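Local coordinates for thioesterase (Streptomyces sp. WAC02707, PDB 6VAP), which probably hydrolyses thioesters to release acyl groups from the carrier proteins of the borrelidin biosynthetic assembly line, as a type II thioesterase of the alpha/beta-hydrolase superfamily, at residues W13-A24 and A48-P59. Numbering follows the deposited sequence.
Sequences WIRQYRPAHPTA and APRCDVLAVQYP
Ala48 and Arg18 touch through their CB atoms, 3.5 Å apart, where the loop before strand 52-56 begins. This strand and the short antiparallel strand 14-15 form one margin of the alpha/beta-hydrolase sheet. Strand 26-30 pairs with strand 52-56 on its other side. Pro49, after a cis peptide bond, lies alongside His21, its CB over one face of the ring. Pro49 CB makes a CH-pi contact 3.9 Å from the centroid of the His21 ring, over its centre. Pro49 O accepts a straight hydrogen bond from His21 N at 2.8 Å, on a lone pair. At Asp52, CB packs on the methyl of Ala20. Gln16 NE2 comes within 3.3 Å of Asp52 OD1, with amide and carboxylate planes 37° apart. Gln16 OE1 is held elsewhere, by His9 N and Arg87. Val53 O and Arg18 N are joined through a water. Leu54 CB meets Ile14 CG2 at 3.7 Å, on the face where helix 73-87 also packs against Ile14. Ala55 and Arg15 exchange two backbone hydrogen bonds. The methyl of Ala55 meets Tyr17 CE2 on the opposite face. Val56 CG1 reaches the edge of the Trp13 ring, and Gln57 N donates a hydrogen bond to Trp13 O. The Arg15 chain bends at chi2 (-63°), which lays one face of its guanidinium over Gln57 CB; its NH2 is held by Val12 O and by a salt bridge to Asp63. Finally, Pro59 CD packs 3.6 Å from Trp13 CH2.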
loop_
_atom_site.group_PDB
_atom_site.type_symbol
_atom_site.label_atom_id
_atom_site.label_comp_id
_atom_site.label_asym_id
_atom_site.label_seq_id
_atom_site.Cartn_x
_atom_site.Cartn_y
_atom_site.Cartn_z
ATOM N N TRP A 13 12.393 5.277 -6.954
ATOM C CA TRP A 13 11.327 4.879 -6.037
ATOM C C TRP A 13 9.933 4.907 -6.664
ATOM O O TRP A 13 9.089 4.055 -6.371
ATOM C CB TRP A 13 11.309 5.802 -4.804
ATOM C CG TRP A 13 12.338 5.501 -3.786
ATOM C CD1 TRP A 13 13.584 6.086 -3.654
ATOM C CD2 TRP A 13 12.185 4.622 -2.677
ATOM N NE1 TRP A 13 14.232 5.554 -2.558
ATOM C CE2 TRP A 13 13.383 4.687 -1.922
ATOM C CE3 TRP A 13 11.140 3.808 -2.225
ATOM C CZ2 TRP A 13 13.584 3.927 -0.786
ATOM C CZ3 TRP A 13 11.348 3.054 -1.079
ATOM C CH2 TRP A 13 12.563 3.113 -0.389
ATOM N N ILE A 14 9.665 5.899 -7.498
ATOM C CA ILE A 14 8.307 6.242 -7.905
ATOM C C ILE A 14 8.187 6.022 -9.395
ATOM O O ILE A 14 8.849 6.713 -10.175
ATOM C CB ILE A 14 7.950 7.692 -7.541
ATOM C CG1 ILE A 14 8.068 7.875 -6.011
ATOM C CG2 ILE A 14 6.549 8.015 -8.031
ATOM C CD1 ILE A 14 8.007 9.296 -5.551
ATOM N N ARG A 15 7.320 5.097 -9.794
ATOM C CA ARG A 15 7.140 4.745 -11.196
ATOM C C ARG A 15 5.814 5.328 -11.677
ATOM O O ARG A 15 4.751 5.015 -11.129
ATOM C CB ARG A 15 7.168 3.228 -11.386
ATOM C CG ARG A 15 8.387 2.538 -10.765
ATOM C CD ARG A 15 9.682 3.022 -11.435
ATOM N NE ARG A 15 10.847 2.751 -10.596
ATOM C CZ ARG A 15 11.651 1.704 -10.730
ATOM N NH1 ARG A 15 11.417 0.807 -11.677
ATOM N NH2 ARG A 15 12.692 1.562 -9.911
ATOM N N GLN A 16 5.878 6.161 -12.702
ATOM C CA GLN A 16 4.714 6.784 -13.330
ATOM C C GLN A 16 4.552 6.110 -14.687
ATOM O O GLN A 16 5.295 6.395 -15.631
ATOM C CB GLN A 16 4.945 8.288 -13.457
ATOM C CG GLN A 16 3.775 9.059 -14.047
ATOM C CD GLN A 16 4.078 10.531 -14.233
ATOM O OE1 GLN A 16 5.214 10.956 -14.094
ATOM N NE2 GLN A 16 3.062 11.312 -14.548
ATOM N N TYR A 17 3.568 5.219 -14.786
ATOM C CA TYR A 17 3.436 4.394 -15.976
ATOM C C TYR A 17 2.705 5.102 -17.107
ATOM O O TYR A 17 2.945 4.781 -18.272
ATOM C CB TYR A 17 2.730 3.096 -15.599
ATOM C CG TYR A 17 3.575 2.211 -14.717
ATOM C CD1 TYR A 17 4.846 1.783 -15.128
ATOM C CD2 TYR A 17 3.090 1.761 -13.494
ATOM C CE1 TYR A 17 5.619 0.967 -14.314
ATOM C CE2 TYR A 17 3.854 0.973 -12.666
ATOM C CZ TYR A 17 5.115 0.565 -13.077
ATOM O OH TYR A 17 5.888 -0.235 -12.271
ATOM N N ARG A 18 1.801 6.025 -16.801
ATOM C CA ARG A 18 1.023 6.712 -17.811
ATOM C C ARG A 18 1.064 8.223 -17.603
ATOM O O ARG A 18 1.264 8.699 -16.484
ATOM C CB ARG A 18 -0.430 6.225 -17.777
ATOM C CG ARG A 18 -0.615 4.746 -18.081
ATOM C CD ARG A 18 -0.580 4.452 -19.559
ATOM N NE ARG A 18 -1.008 3.086 -19.854
ATOM C CZ ARG A 18 -0.192 2.037 -19.913
ATOM N NH1 ARG A 18 1.108 2.185 -19.696
ATOM N NH2 ARG A 18 -0.679 0.839 -20.193
ATOM N N PRO A 19 0.871 8.991 -18.667
ATOM C CA PRO A 19 0.789 10.447 -18.489
ATOM C C PRO A 19 -0.508 10.839 -17.812
ATOM O O PRO A 19 -1.541 10.179 -17.962
ATOM C CB PRO A 19 0.846 11.003 -19.916
ATOM C CG PRO A 19 1.134 9.820 -20.830
ATOM C CD PRO A 19 0.735 8.574 -20.076
ATOM N N ALA A 20 -0.460 11.952 -17.094
ATOM C CA ALA A 20 -1.612 12.437 -16.351
ATOM C C ALA A 20 -1.820 13.917 -16.640
ATOM O O ALA A 20 -0.854 14.659 -16.862
ATOM C CB ALA A 20 -1.434 12.210 -14.854
ATOM N N HIS A 21 -3.090 14.332 -16.655
ATOM C CA HIS A 21 -3.405 15.739 -16.787
ATOM C C HIS A 21 -2.706 16.527 -15.674
ATOM O O HIS A 21 -2.445 16.006 -14.581
ATOM C CB HIS A 21 -4.918 15.961 -16.719
ATOM C CG HIS A 21 -5.673 15.407 -17.889
ATOM N ND1 HIS A 21 -5.120 15.300 -19.147
ATOM C CD2 HIS A 21 -6.941 14.939 -17.991
ATOM C CE1 HIS A 21 -6.020 14.802 -19.976
ATOM N NE2 HIS A 21 -7.129 14.563 -19.299
ATOM N N PRO A 22 -2.369 17.789 -15.927
ATOM C CA PRO A 22 -1.868 18.621 -14.821
ATOM C C PRO A 22 -2.874 18.807 -13.705
ATOM O O PRO A 22 -2.476 18.951 -12.542
ATOM C CB PRO A 22 -1.554 19.959 -15.495
ATOM C CG PRO A 22 -1.403 19.629 -16.974
ATOM C CD PRO A 22 -2.333 18.485 -17.226
ATOM N N THR A 23 -4.168 18.818 -14.021
ATOM C CA THR A 23 -5.202 18.921 -12.997
ATOM C C THR A 23 -5.435 17.619 -12.241
ATOM O O THR A 23 -6.206 17.619 -11.274
ATOM C CB THR A 23 -6.526 19.361 -13.635
ATOM O OG1 THR A 23 -6.697 18.680 -14.886
ATOM C CG2 THR A 23 -6.529 20.859 -13.864
ATOM N N ALA A 24 -4.784 16.528 -12.639
ATOM C CA ALA A 24 -5.180 15.215 -12.161
ATOM C C ALA A 24 -4.863 15.081 -10.669
ATOM O O ALA A 24 -3.767 15.439 -10.225
ATOM C CB ALA A 24 -4.465 14.113 -12.963
ATOM N N ALA A 48 -5.533 6.860 -15.495
ATOM C CA ALA A 48 -4.883 7.939 -16.221
ATOM C C ALA A 48 -5.646 8.192 -17.513
ATOM O O ALA A 48 -6.321 7.295 -18.007
ATOM C CB ALA A 48 -3.436 7.585 -16.535
ATOM N N PRO A 49 -5.575 9.416 -18.075
ATOM C CA PRO A 49 -4.810 10.565 -17.570
ATOM C C PRO A 49 -5.564 11.373 -16.530
ATOM O O PRO A 49 -5.049 12.388 -16.054
ATOM C CB PRO A 49 -4.567 11.402 -18.831
ATOM C CG PRO A 49 -5.789 11.129 -19.685
ATOM C CD PRO A 49 -6.246 9.721 -19.357
ATOM N N ARG A 50 -6.771 10.925 -16.176
ATOM C CA ARG A 50 -7.577 11.678 -15.222
ATOM C C ARG A 50 -7.014 11.584 -13.814
ATOM O O ARG A 50 -7.363 12.390 -12.946
ATOM C CB ARG A 50 -9.021 11.192 -15.241
ATOM C CG ARG A 50 -9.752 11.514 -16.558
ATOM C CD ARG A 50 -11.019 10.682 -16.758
ATOM N NE ARG A 50 -10.838 9.273 -16.381
ATOM C CZ ARG A 50 -10.092 8.399 -17.056
ATOM N NH1 ARG A 50 -9.448 8.775 -18.159
ATOM N NH2 ARG A 50 -9.986 7.152 -16.622
ATOM N N CYS A 51 -6.121 10.636 -13.578
ATOM C CA CYS A 51 -5.473 10.490 -12.281
ATOM C C CYS A 51 -3.994 10.200 -12.496
ATOM O O CYS A 51 -3.637 9.422 -13.386
ATOM C CB CYS A 51 -6.119 9.374 -11.447
ATOM S SG CYS A 51 -5.332 9.115 -9.835
ATOM N N ASP A 52 -3.139 10.852 -11.704
ATOM C CA ASP A 52 -1.697 10.626 -11.761
ATOM C C ASP A 52 -1.368 9.469 -10.830
ATOM O O ASP A 52 -1.231 9.649 -9.625
ATOM C CB ASP A 52 -0.938 11.893 -11.385
ATOM C CG ASP A 52 0.560 11.732 -11.523
ATOM O OD1 ASP A 52 0.991 10.679 -12.055
ATOM O OD2 ASP A 52 1.303 12.650 -11.098
ATOM N N VAL A 53 -1.246 8.273 -11.385
ATOM C CA VAL A 53 -0.999 7.074 -10.593
ATOM C C VAL A 53 0.500 6.905 -10.410
ATOM O O VAL A 53 1.242 6.805 -11.387
ATOM C CB VAL A 53 -1.602 5.831 -11.258
ATOM C CG1 VAL A 53 -1.287 4.586 -10.418
ATOM C CG2 VAL A 53 -3.123 6.000 -11.443
ATOM N N LEU A 54 0.947 6.846 -9.167
ATOM C CA LEU A 54 2.357 6.705 -8.838
ATOM C C LEU A 54 2.521 5.389 -8.099
ATOM O O LEU A 54 1.905 5.181 -7.046
ATOM C CB LEU A 54 2.847 7.864 -7.981
ATOM C CG LEU A 54 2.707 9.244 -8.617
ATOM C CD1 LEU A 54 3.257 10.308 -7.656
ATOM C CD2 LEU A 54 3.449 9.314 -9.938
ATOM N N ALA A 55 3.365 4.513 -8.629
ATOM C CA ALA A 55 3.548 3.184 -8.069
ATOM C C ALA A 55 4.947 3.106 -7.468
ATOM O O ALA A 55 5.932 3.510 -8.099
ATOM C CB ALA A 55 3.316 2.114 -9.132
ATOM N N VAL A 56 5.035 2.606 -6.254
ATOM C CA VAL A 56 6.298 2.614 -5.530
ATOM C C VAL A 56 7.026 1.299 -5.770
ATOM O O VAL A 56 6.452 0.216 -5.644
ATOM C CB VAL A 56 6.059 2.865 -4.030
ATOM C CG1 VAL A 56 7.345 2.864 -3.256
ATOM C CG2 VAL A 56 5.314 4.215 -3.857
ATOM N N GLN A 57 8.299 1.400 -6.076
ATOM C CA GLN A 57 9.196 0.263 -6.218
ATOM C C GLN A 57 10.108 0.215 -5.008
ATOM O O GLN A 57 11.004 1.044 -4.879
ATOM C CB GLN A 57 10.013 0.403 -7.504
ATOM C CG GLN A 57 10.940 -0.762 -7.793
ATOM C CD GLN A 57 10.244 -1.882 -8.555
ATOM O OE1 GLN A 57 9.232 -2.375 -8.129
ATOM N NE2 GLN A 57 10.821 -2.305 -9.663
ATOM N N TYR A 58 9.946 -0.789 -4.167
ATOM C CA TYR A 58 10.824 -0.924 -3.014
ATOM C C TYR A 58 12.190 -1.475 -3.437
ATOM O O TYR A 58 12.307 -2.168 -4.450
ATOM C CB TYR A 58 10.220 -1.850 -1.971
ATOM C CG TYR A 58 8.771 -1.610 -1.635
ATOM C CD1 TYR A 58 8.297 -0.336 -1.360
ATOM C CD2 TYR A 58 7.872 -2.671 -1.581
ATOM C CE1 TYR A 58 6.973 -0.130 -1.028
ATOM C CE2 TYR A 58 6.587 -2.486 -1.224
ATOM C CZ TYR A 58 6.116 -1.209 -0.955
ATOM O OH TYR A 58 4.773 -1.067 -0.623
ATOM N N PRO A 59 13.243 -1.161 -2.689
ATOM C CA PRO A 59 14.556 -1.749 -2.984
ATOM C C PRO A 59 14.498 -3.267 -2.963
ATOM O O PRO A 59 13.729 -3.877 -2.208
ATOM C CB PRO A 59 15.450 -1.227 -1.856
ATOM C CG PRO A 59 14.762 0.031 -1.366
ATOM C CD PRO A 59 13.272 -0.243 -1.539
HETATM O O HOH W 1 0.576 6.555 -14.045
#